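Local coordinates for DNA polymerase (Bacillus phage phi29, PDB 2PY5), which replicates viral DNA from a protein primer with high processivity, displacing the non-template strand as it advances and proofreading through a 3'-5' exonuclease, at residues F[221-226]-F[395-400]; F[351-356]-F[424-429]. The protein carries 2 engineered substitutions. All blocks are in the same frame, centred on the assembly; numbering follows the deposited sequence. Where two conformers were deposited one is given.

Contact 1: F[221-226]-F[395-400]; sequences EVRYAY and SNPDVT. With nucleotides of chain C.
R223 of helix 216-223 carries this contact across to S395, N396 and P397 and, at the same time, to the backbone of a bound single strand. Its chain leaves with CG anti to the backbone N, runs extended to CD, then bends at chi3 (-53°), which swings the guanidinium across the amide of N396. The two planes lie stacked, 20° apart, and CA of N396 sits over one guanidinium face, 3.4 Å above it and toward the rim. At the edge, R223 NH1 gives a nearly straight hydrogen bond (172°) to OP1 of DT6 of chain C, 3.2 Å away; NH1 also bonds A394 O. R223 NH2 approaches P397 CD to 3.4 Å and makes a weak bond to S395 O; NH2 also forms a salt bridge with D219, which limits the rotation of the head. Farther on, a type I turn from R223 to Y226 brings the Y226 ring edge to C4' of DT5 of chain C. From the other segment, N396 N donates to OP1 of DT5 of chain C at 2.8 Å. An arginine and a backbone N-H thus hold successive phosphates rather than bases, consistent with sequence-independent binding, where the 192-229 region, involved in DNA binding and in coordinating synthesis with degradation, meets the loop leading into TPR2 (398-420).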
ATOM      1  N   GLU F 221      -1.926  23.362   3.100  1.00 30.37           N
ATOM      2  CA  GLU F 221      -2.818  23.473   4.274  1.00 31.06           C
ATOM      3  C   GLU F 221      -3.789  22.307   4.374  1.00 29.34           C
ATOM      4  O   GLU F 221      -3.966  21.714   5.438  1.00 30.92           O
ATOM      5  CB  GLU F 221      -3.592  24.803   4.270  1.00 33.19           C
ATOM      6  CG  GLU F 221      -2.707  26.022   4.403  1.00 36.05           C
ATOM      7  CD  GLU F 221      -3.478  27.313   4.625  1.00 37.63           C
ATOM      8  OE1 GLU F 221      -2.820  28.332   4.936  1.00 41.72           O
ATOM      9  OE2 GLU F 221      -4.731  27.308   4.534  1.00 40.64           O
ATOM     10  N   VAL F 222      -4.421  21.967   3.252  1.00 28.93           N
ATOM     11  CA  VAL F 222      -5.331  20.831   3.226  1.00 28.73           C
ATOM     12  C   VAL F 222      -4.589  19.560   3.688  1.00 28.31           C
ATOM     13  O   VAL F 222      -5.112  18.770   4.457  1.00 29.41           O
ATOM     14  CB  VAL F 222      -5.956  20.629   1.822  1.00 28.09           C
ATOM     15  CG1 VAL F 222      -6.841  19.375   1.771  1.00 30.47           C
ATOM     16  CG2 VAL F 222      -6.790  21.873   1.428  1.00 29.76           C
ATOM     17  N   ARG F 223      -3.354  19.391   3.205  1.00 28.05           N
ATOM     18  CA  ARG F 223      -2.589  18.186   3.435  1.00 28.57           C
ATOM     19  C   ARG F 223      -2.244  17.982   4.912  1.00 27.82           C
ATOM     20  O   ARG F 223      -2.104  16.851   5.370  1.00 29.42           O
ATOM     21  CB  ARG F 223      -1.328  18.211   2.572  1.00 31.47           C
ATOM     22  CG  ARG F 223      -0.391  16.990   2.690  1.00 32.09           C
ATOM     23  CD  ARG F 223       0.762  17.057   1.679  1.00 31.63           C
ATOM     24  NE  ARG F 223       0.192  17.262   0.359  1.00 31.46           N
ATOM     25  CZ  ARG F 223      -0.424  16.331  -0.343  1.00 31.39           C
ATOM     26  NH1 ARG F 223      -0.416  15.056   0.048  1.00 31.88           N
ATOM     27  NH2 ARG F 223      -0.995  16.675  -1.487  1.00 31.47           N
ATOM     28  N   TYR F 224      -2.147  19.077   5.665  1.00 29.28           N
ATOM     29  CA  TYR F 224      -1.929  18.944   7.107  1.00 28.65           C
ATOM     30  C   TYR F 224      -3.028  18.119   7.780  1.00 28.63           C
ATOM     31  O   TYR F 224      -2.806  17.552   8.845  1.00 31.52           O
ATOM     32  CB  TYR F 224      -1.837  20.298   7.810  1.00 30.20           C
ATOM     33  CG  TYR F 224      -0.697  21.208   7.415  1.00 30.39           C
ATOM     34  CD1 TYR F 224      -0.918  22.550   7.197  1.00 29.75           C
ATOM     35  CD2 TYR F 224       0.593  20.719   7.261  1.00 34.12           C
ATOM     36  CE1 TYR F 224       0.105  23.400   6.843  1.00 31.38           C
ATOM     37  CE2 TYR F 224       1.634  21.572   6.901  1.00 32.56           C
ATOM     38  CZ  TYR F 224       1.378  22.900   6.687  1.00 31.59           C
ATOM     39  OH  TYR F 224       2.413  23.780   6.335  1.00 35.39           O
ATOM     40  N   ALA F 225      -4.221  18.105   7.170  1.00 29.97           N
ATOM     41  CA  ALA F 225      -5.352  17.390   7.701  1.00 29.80           C
ATOM     42  C   ALA F 225      -5.471  15.957   7.176  1.00 29.80           C
ATOM     43  O   ALA F 225      -6.442  15.259   7.527  1.00 29.68           O
ATOM     44  CB  ALA F 225      -6.667  18.186   7.385  1.00 29.30           C
ATOM     45  N   TYR F 226      -4.535  15.515   6.319  1.00 29.07           N
ATOM     46  CA  TYR F 226      -4.606  14.182   5.713  1.00 32.23           C
ATOM     47  C   TYR F 226      -3.952  13.166   6.630  1.00 33.47           C
ATOM     48  O   TYR F 226      -2.770  13.300   6.980  1.00 35.46           O
ATOM     49  CB  TYR F 226      -3.927  14.172   4.347  1.00 31.73           C
ATOM     50  CG  TYR F 226      -4.100  12.890   3.523  1.00 32.62           C
ATOM     51  CD1 TYR F 226      -5.332  12.346   3.314  1.00 33.37           C
ATOM     52  CD2 TYR F 226      -3.019  12.287   2.898  1.00 34.99           C
ATOM     53  CE1 TYR F 226      -5.505  11.197   2.567  1.00 32.42           C
ATOM     54  CE2 TYR F 226      -3.178  11.144   2.135  1.00 36.12           C
ATOM     55  CZ  TYR F 226      -4.451  10.615   1.955  1.00 35.81           C
ATOM     56  OH  TYR F 226      -4.646   9.476   1.188  1.00 36.26           O
ATOM     57  N   SER F 395      -2.458  12.897  -3.841  1.00 30.39           N
ATOM     58  CA  SER F 395      -1.135  12.868  -4.446  1.00 31.16           C
ATOM     59  C   SER F 395      -0.391  14.159  -4.144  1.00 33.07           C
ATOM     60  O   SER F 395      -0.943  15.252  -4.311  1.00 34.19           O
ATOM     61  CB  SER F 395      -1.268  12.727  -5.964  1.00 32.92           C
ATOM     62  OG  SER F 395      -1.821  11.483  -6.343  1.00 33.62           O
ATOM     63  N   ASN F 396       0.869  14.052  -3.723  1.00 31.57           N
ATOM     64  CA  ASN F 396       1.624  15.198  -3.322  1.00 32.08           C
ATOM     65  C   ASN F 396       2.159  15.905  -4.562  1.00 31.76           C
ATOM     66  O   ASN F 396       2.858  15.283  -5.377  1.00 34.30           O
ATOM     67  CB  ASN F 396       2.795  14.753  -2.411  1.00 33.09           C
ATOM     68  CG  ASN F 396       3.370  15.874  -1.559  1.00 36.04           C
ATOM     69  OD1 ASN F 396       3.581  15.719  -0.341  1.00 36.57           O
ATOM     70  ND2 ASN F 396       3.632  16.987  -2.165  1.00 31.43           N
ATOM     71  N   PRO F 397       1.858  17.201  -4.718  1.00 32.18           N
ATOM     72  CA  PRO F 397       2.320  17.937  -5.897  1.00 32.56           C
ATOM     73  C   PRO F 397       3.844  18.108  -5.940  1.00 33.11           C
ATOM     74  O   PRO F 397       4.378  18.401  -6.994  1.00 32.66           O
ATOM     75  CB  PRO F 397       1.604  19.282  -5.773  1.00 35.13           C
ATOM     76  CG  PRO F 397       1.353  19.427  -4.302  1.00 34.37           C
ATOM     77  CD  PRO F 397       1.058  18.061  -3.815  1.00 33.97           C
ATOM     78  N   ASP F 398       4.531  17.958  -4.807  1.00 31.69           N
ATOM     79  CA  ASP F 398       6.011  17.931  -4.779  1.00 33.39           C
ATOM     80  C   ASP F 398       6.519  16.580  -5.272  1.00 34.59           C
ATOM     81  O   ASP F 398       6.435  15.575  -4.552  1.00 34.57           O
ATOM     82  CB  ASP F 398       6.519  18.214  -3.373  1.00 32.43           C
ATOM     83  CG  ASP F 398       8.017  18.317  -3.299  1.00 36.07           C
ATOM     84  OD1 ASP F 398       8.544  18.499  -2.165  1.00 38.37           O
ATOM     85  OD2 ASP F 398       8.674  18.199  -4.347  1.00 35.35           O
ATOM     86  N   VAL F 399       7.026  16.561  -6.503  1.00 30.85           N
ATOM     87  CA  VAL F 399       7.506  15.335  -7.119  1.00 30.70           C
ATOM     88  C   VAL F 399       9.017  15.322  -7.275  1.00 31.09           C
ATOM     89  O   VAL F 399       9.557  14.565  -8.070  1.00 33.29           O
ATOM     90  CB  VAL F 399       6.805  15.029  -8.466  1.00 31.62           C
ATOM     91  CG1 VAL F 399       5.351  14.626  -8.189  1.00 33.26           C
ATOM     92  CG2 VAL F 399       6.867  16.195  -9.440  1.00 31.56           C
ATOM     93  N   THR F 400       9.689  16.151  -6.476  1.00 29.33           N
ATOM     94  CA  THR F 400      11.150  16.137  -6.381  1.00 30.45           C
ATOM     95  C   THR F 400      11.595  14.710  -6.096  1.00 32.73           C
ATOM     96  O   THR F 400      11.076  14.068  -5.183  1.00 34.08           O
ATOM     97  CB  THR F 400      11.623  17.091  -5.264  1.00 30.39           C
ATOM     98  OG1 THR F 400      11.079  18.388  -5.503  1.00 30.21           O
ATOM     99  CG2 THR F 400      13.170  17.176  -5.193  1.00 30.39           C
TER
ATOM    100  P    DT C   6       2.084  12.921   1.979  1.00 42.46           P
ATOM    101  OP1  DT C   6       1.295  14.002   2.595  1.00 41.20           O
ATOM    102  OP2  DT C   6       2.819  13.103   0.695  1.00 40.56           O
ATOM    103  O5'  DT C   6       3.170  12.398   3.037  1.00 47.24           O
ATOM    104  C5'  DT C   6       2.854  12.262   4.410  1.00 52.68           C
ATOM    105  C4'  DT C   6       4.110  11.856   5.151  1.00 56.76           C
ATOM    106  O4'  DT C   6       4.399  10.482   4.789  1.00 59.13           O
ATOM    107  C3'  DT C   6       5.360  12.677   4.809  1.00 58.97           C
ATOM    108  O3'  DT C   6       6.140  12.983   5.977  1.00 60.81           O
ATOM    109  C2'  DT C   6       6.118  11.780   3.838  1.00 59.88           C
ATOM    110  C1'  DT C   6       5.731  10.386   4.327  1.00 61.52           C
ATOM    111  N1   DT C   6       5.812   9.277   3.297  1.00 62.36           N
ATOM    112  C2   DT C   6       6.411   8.085   3.661  1.00 63.31           C
ATOM    113  O2   DT C   6       6.880   7.888   4.773  1.00 63.25           O
ATOM    114  N3   DT C   6       6.438   7.130   2.666  1.00 63.09           N
ATOM    115  C4   DT C   6       5.946   7.238   1.376  1.00 62.80           C
ATOM    116  O4   DT C   6       6.029   6.316   0.567  1.00 63.29           O
ATOM    117  C5   DT C   6       5.330   8.509   1.060  1.00 63.19           C
ATOM    118  C7   DT C   6       4.757   8.762  -0.305  1.00 63.09           C
ATOM    119  C6   DT C   6       5.292   9.452   2.019  1.00 62.58           C
ATOM    120  P    DT C   5       2.184  10.377  -3.242  1.00 25.80           P
ATOM    121  OP1  DT C   5       2.464  11.790  -3.523  1.00 25.20           O
ATOM    122  OP2  DT C   5       3.260   9.366  -3.520  1.00 26.01           O
ATOM    123  O5'  DT C   5       1.713  10.189  -1.747  1.00 26.94           O
ATOM    124  C5'  DT C   5       0.616  10.977  -1.292  1.00 29.88           C
ATOM    125  C4'  DT C   5       0.218  10.485   0.076  1.00 33.80           C
ATOM    126  O4'  DT C   5      -0.143   9.088   0.014  1.00 33.74           O
ATOM    127  C3'  DT C   5       1.344  10.580   1.093  1.00 36.72           C
ATOM    128  O3'  DT C   5       1.071  11.692   1.895  1.00 40.10           O
ATOM    129  C2'  DT C   5       1.309   9.287   1.898  1.00 39.27           C
ATOM    130  C1'  DT C   5       0.418   8.355   1.088  1.00 39.77           C
ATOM    131  N1   DT C   5       1.116   7.143   0.513  1.00 40.42           N
ATOM    132  C2   DT C   5       1.046   5.959   1.212  1.00 42.57           C
ATOM    133  O2   DT C   5       0.463   5.861   2.279  1.00 43.86           O
ATOM    134  N3   DT C   5       1.686   4.902   0.610  1.00 42.95           N
ATOM    135  C4   DT C   5       2.371   4.900  -0.595  1.00 43.62           C
ATOM    136  O4   DT C   5       2.912   3.894  -1.051  1.00 44.68           O
ATOM    137  C5   DT C   5       2.408   6.161  -1.283  1.00 40.86           C
ATOM    138  C7   DT C   5       3.124   6.285  -2.602  1.00 38.60           C
ATOM    139  C6   DT C   5       1.788   7.204  -0.703  1.00 40.36           C
ATOM    140  P    DC C   4       1.002   6.477  -8.625  1.00 24.54           P
ATOM    141  OP1  DC C   4       1.076   5.272  -7.772  1.00 22.99           O
ATOM    142  OP2  DC C   4       0.173   6.494  -9.868  1.00 22.53           O
ATOM    143  O5'  DC C   4       0.542   7.757  -7.805  1.00 26.48           O
ATOM    144  C5'  DC C   4       1.092   7.980  -6.530  1.00 23.52           C
ATOM    145  C4'  DC C   4      -0.024   8.364  -5.574  1.00 22.81           C
ATOM    146  O4'  DC C   4      -0.966   7.267  -5.418  1.00 24.28           O
ATOM    147  C3'  DC C   4       0.477   8.640  -4.169  1.00 23.52           C
ATOM    148  O3'  DC C   4       0.911   9.972  -4.097  1.00 24.39           O
ATOM    149  C2'  DC C   4      -0.759   8.388  -3.337  1.00 25.41           C
ATOM    150  C1'  DC C   4      -1.372   7.207  -4.065  1.00 26.94           C
ATOM    151  N1   DC C   4      -0.984   5.907  -3.458  1.00 27.60           N
ATOM    152  C2   DC C   4      -1.525   5.581  -2.201  1.00 28.03           C
ATOM    153  O2   DC C   4      -2.282   6.381  -1.620  1.00 29.91           O
ATOM    154  N3   DC C   4      -1.199   4.398  -1.628  1.00 31.06           N
ATOM    155  C4   DC C   4      -0.387   3.557  -2.264  1.00 31.39           C
ATOM    156  N4   DC C   4      -0.108   2.397  -1.650  1.00 34.40           N
ATOM    157  C5   DC C   4       0.167   3.863  -3.541  1.00 29.04           C
ATOM    158  C6   DC C   4      -0.147   5.034  -4.103  1.00 27.72           C
TER

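Contact 2: F[351-356]-F[424-429]; sequences LKFKAT and PVYTPM
F353 of strand 340-356 meets P428 in the first turn of helix 427-447 and Y426 just before it, and its side chain illustrates how one ring can join a sheet to a helix without any polar bond between them. CB points toward the helix, and a chi1 of -55° sets CG anti to the carbonyl carbon, beside the backbone N. From CG the ring extends so that its CD2, CE2 and CZ atoms face the other segment, with both partners meeting it obliquely. CD2 comes first, 3.7 Å from the hydroxyl oxygen OH of Y426 and a little farther from CB of P428. Next along the ring, CE2 makes the closest approach, 3.4 Å to CG of P428, with CB of the same proline at 3.7 Å. CZ, at the tip, is the last atom to touch, 3.9 Å from P428 CG. The proline crosses the phenylalanine side chain at about a right angle, and both its CB and CG lie near CE2 and CZ.

Y426 slides past F353 in the opposite direction. With CG anti to its backbone N (chi1 -166°), its ring lies against the first turn of the helix: CD of P428 lies 3.7 Å above the centre of one tyrosine face, and CB of M429 is at the ring edge, in its plane. P428 is therefore shared between two aromatic residues. The buried tyrosine hydroxyl is satisfied by G266 O, outside both segments.

On the strand side, backbone bonds pair F353 with L283, and its ring also packs on P264 and P268. The contact consequently seats the N-terminal end of helix 427-447 against the antiparallel sheet that includes strands 263-265, 267-272, 283-294 and 340-356, with F211 meeting the Y426 ring from elsewhere in the chain.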
ATOM      1  N   LEU F 351     -10.402  26.317   6.031  1.00 30.61           N
ATOM      2  CA  LEU F 351     -10.953  26.280   4.674  0.50 31.26           C
ATOM      3  C   LEU F 351     -12.294  25.581   4.716  1.00 31.62           C
ATOM      4  O   LEU F 351     -12.450  24.554   5.377  1.00 31.44           O
ATOM      5  CB  LEU F 351     -10.035  25.527   3.696  0.50 33.15           C
ATOM      6  CG  LEU F 351      -8.542  25.847   3.642  0.50 35.22           C
ATOM      7  CD1 LEU F 351      -7.796  25.018   4.668  0.50 35.87           C
ATOM      8  CD2 LEU F 351      -7.986  25.569   2.236  0.50 33.52           C
ATOM      9  N   LYS F 352     -13.275  26.132   3.999  1.00 31.37           N
ATOM     10  CA  LYS F 352     -14.585  25.479   3.894  1.00 31.67           C
ATOM     11  C   LYS F 352     -14.881  25.067   2.460  1.00 30.59           C
ATOM     12  O   LYS F 352     -14.360  25.666   1.497  1.00 31.25           O
ATOM     13  CB  LYS F 352     -15.709  26.329   4.483  1.00 31.77           C
ATOM     14  CG  LYS F 352     -15.912  27.658   3.807  1.00 31.35           C
ATOM     15  CD  LYS F 352     -17.045  28.448   4.423  1.00 32.70           C
ATOM     16  CE  LYS F 352     -17.310  29.711   3.647  1.00 32.84           C
ATOM     17  NZ  LYS F 352     -18.426  30.544   4.279  1.00 33.72           N
ATOM     18  N   PHE F 353     -15.672  24.015   2.330  1.00 31.27           N
ATOM     19  CA  PHE F 353     -15.906  23.361   1.039  1.00 30.49           C
ATOM     20  C   PHE F 353     -17.383  23.113   0.783  1.00 30.45           C
ATOM     21  O   PHE F 353     -18.111  22.670   1.653  1.00 31.01           O
ATOM     22  CB  PHE F 353     -15.214  21.989   0.984  1.00 31.64           C
ATOM     23  CG  PHE F 353     -13.737  22.039   1.275  1.00 32.96           C
ATOM     24  CD1 PHE F 353     -13.288  21.982   2.577  1.00 33.03           C
ATOM     25  CD2 PHE F 353     -12.819  22.158   0.255  1.00 33.49           C
ATOM     26  CE1 PHE F 353     -11.935  22.043   2.872  1.00 34.14           C
ATOM     27  CE2 PHE F 353     -11.453  22.221   0.561  1.00 33.81           C
ATOM     28  CZ  PHE F 353     -11.045  22.168   1.876  1.00 33.72           C
ATOM     29  N   LYS F 354     -17.770  23.298  -0.469  1.00 31.08           N
ATOM     30  CA  LYS F 354     -18.997  22.705  -0.968  1.00 31.28           C
ATOM     31  C   LYS F 354     -18.918  21.196  -0.833  1.00 30.24           C
ATOM     32  O   LYS F 354     -17.821  20.620  -0.753  1.00 30.84           O
ATOM     33  CB  LYS F 354     -19.242  23.091  -2.427  1.00 31.28           C
ATOM     34  CG  LYS F 354     -19.245  24.571  -2.671  1.00 33.91           C
ATOM     35  CD  LYS F 354     -19.620  24.934  -4.104  1.00 37.73           C
ATOM     36  CE  LYS F 354     -18.439  24.924  -5.014  1.00 42.83           C
ATOM     37  NZ  LYS F 354     -18.734  25.765  -6.228  1.00 46.95           N
ATOM     38  N   ALA F 355     -20.072  20.544  -0.824  1.00 31.68           N
ATOM     39  CA  ALA F 355     -20.082  19.114  -0.627  1.00 30.15           C
ATOM     40  C   ALA F 355     -21.319  18.446  -1.187  1.00 32.12           C
ATOM     41  O   ALA F 355     -22.390  19.070  -1.313  1.00 31.81           O
ATOM     42  CB  ALA F 355     -19.938  18.805   0.860  1.00 32.40           C
ATOM     43  N   THR F 356     -21.162  17.171  -1.510  1.00 31.47           N
ATOM     44  CA  THR F 356     -22.245  16.389  -2.075  1.00 29.57           C
ATOM     45  C   THR F 356     -21.973  14.908  -1.832  1.00 32.17           C
ATOM     46  O   THR F 356     -20.816  14.507  -1.592  1.00 31.48           O
ATOM     47  CB  THR F 356     -22.401  16.667  -3.575  1.00 34.34           C
ATOM     48  OG1 THR F 356     -23.634  16.090  -4.034  1.00 36.59           O
ATOM     49  CG2 THR F 356     -21.236  16.098  -4.361  1.00 34.03           C
ATOM     50  N   PRO F 424      -1.709  19.474  -8.051  1.00 31.54           N
ATOM     51  CA  PRO F 424      -2.464  18.581  -7.184  1.00 32.83           C
ATOM     52  C   PRO F 424      -3.632  17.954  -7.948  1.00 31.36           C
ATOM     53  O   PRO F 424      -4.003  18.421  -9.026  1.00 33.89           O
ATOM     54  CB  PRO F 424      -3.025  19.509  -6.094  1.00 34.69           C
ATOM     55  CG  PRO F 424      -2.436  20.789  -6.268  1.00 36.07           C
ATOM     56  CD  PRO F 424      -1.727  20.866  -7.572  1.00 32.12           C
ATOM     57  N   VAL F 425      -4.180  16.893  -7.376  1.00 30.68           N
ATOM     58  CA  VAL F 425      -5.361  16.237  -7.894  1.00 29.75           C
ATOM     59  C   VAL F 425      -6.520  16.911  -7.147  1.00 29.02           C
ATOM     60  O   VAL F 425      -7.026  17.933  -7.622  1.00 32.17           O
ATOM     61  CB  VAL F 425      -5.299  14.693  -7.742  1.00 30.58           C
ATOM     62  CG1 VAL F 425      -6.563  14.071  -8.278  1.00 32.33           C
ATOM     63  CG2 VAL F 425      -4.040  14.101  -8.452  1.00 33.64           C
ATOM     64  N   TYR F 426      -6.922  16.394  -5.993  1.00 30.56           N
ATOM     65  CA  TYR F 426      -7.926  17.103  -5.151  1.00 29.19           C
ATOM     66  C   TYR F 426      -7.845  16.579  -3.736  1.00 28.97           C
ATOM     67  O   TYR F 426      -8.592  15.715  -3.292  1.00 30.31           O
ATOM     68  CB  TYR F 426      -9.350  17.019  -5.744  1.00 29.19           C
ATOM     69  CG  TYR F 426     -10.283  18.003  -5.073  1.00 28.22           C
ATOM     70  CD1 TYR F 426     -10.223  19.370  -5.374  1.00 29.26           C
ATOM     71  CD2 TYR F 426     -11.199  17.597  -4.119  1.00 29.23           C
ATOM     72  CE1 TYR F 426     -11.067  20.283  -4.728  1.00 28.28           C
ATOM     73  CE2 TYR F 426     -12.024  18.519  -3.474  1.00 28.74           C
ATOM     74  CZ  TYR F 426     -11.932  19.854  -3.785  1.00 28.03           C
ATOM     75  OH  TYR F 426     -12.759  20.766  -3.134  1.00 31.67           O
ATOM     76  N   THR F 427      -6.857  17.102  -3.028  1.00 29.67           N
ATOM     77  CA  THR F 427      -6.496  16.594  -1.707  1.00 30.41           C
ATOM     78  C   THR F 427      -7.650  16.634  -0.681  1.00 29.27           C
ATOM     79  O   THR F 427      -7.736  15.726   0.148  1.00 30.01           O
ATOM     80  CB  THR F 427      -5.228  17.299  -1.195  1.00 30.86           C
ATOM     81  OG1 THR F 427      -4.201  17.188  -2.202  1.00 29.27           O
ATOM     82  CG2 THR F 427      -4.723  16.680   0.123  1.00 31.24           C
ATOM     83  N   PRO F 428      -8.561  17.639  -0.740  1.00 29.75           N
ATOM     84  CA  PRO F 428      -9.655  17.594   0.243  1.00 28.90           C
ATOM     85  C   PRO F 428     -10.443  16.267   0.203  1.00 28.79           C
ATOM     86  O   PRO F 428     -10.938  15.811   1.209  1.00 29.38           O
ATOM     87  CB  PRO F 428     -10.550  18.756  -0.191  1.00 28.81           C
ATOM     88  CG  PRO F 428      -9.606  19.700  -0.837  1.00 28.82           C
ATOM     89  CD  PRO F 428      -8.648  18.853  -1.578  1.00 31.12           C
ATOM     90  N   MET F 429     -10.592  15.682  -0.994  1.00 30.34           N
ATOM     91  CA  MET F 429     -11.336  14.443  -1.108  1.00 30.77           C
ATOM     92  C   MET F 429     -10.658  13.325  -0.334  1.00 29.91           C
ATOM     93  O   MET F 429     -11.317  12.540   0.357  1.00 30.82           O
ATOM     94  CB  MET F 429     -11.521  14.070  -2.589  1.00 32.40           C
ATOM     95  CG  MET F 429     -12.354  12.873  -2.886  1.00 36.99           C
ATOM     96  SD  MET F 429     -14.028  13.001  -2.254  1.00 32.70           S
ATOM     97  CE  MET F 429     -14.991  13.836  -3.496  1.00 36.73           C
TER

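How the contacts relate
The centres of contacts 1 and 2 are 13 Å apart, and helix 216-223, which supplies R223 to contact 1, also packs on both segments of contact 2. V222 CG1 comes within 3.5 Å of the backbone N of P428, whose ring serves contact 2, and R223 NH2 lies 3.3 Å from T427 OG1. D219 serves both: it pairs with R223 and accepts from T427. E221 and V222 also pack on L351 of strand 340-356. Contact 1 touches the bound strand directly, whereas contact 2 has its nearest atom about 7 Å from nucleic acid, although its segment 351-356 ends at T356, a residue that binds single-stranded DNA and is essential for 3'-5' exonucleolysis.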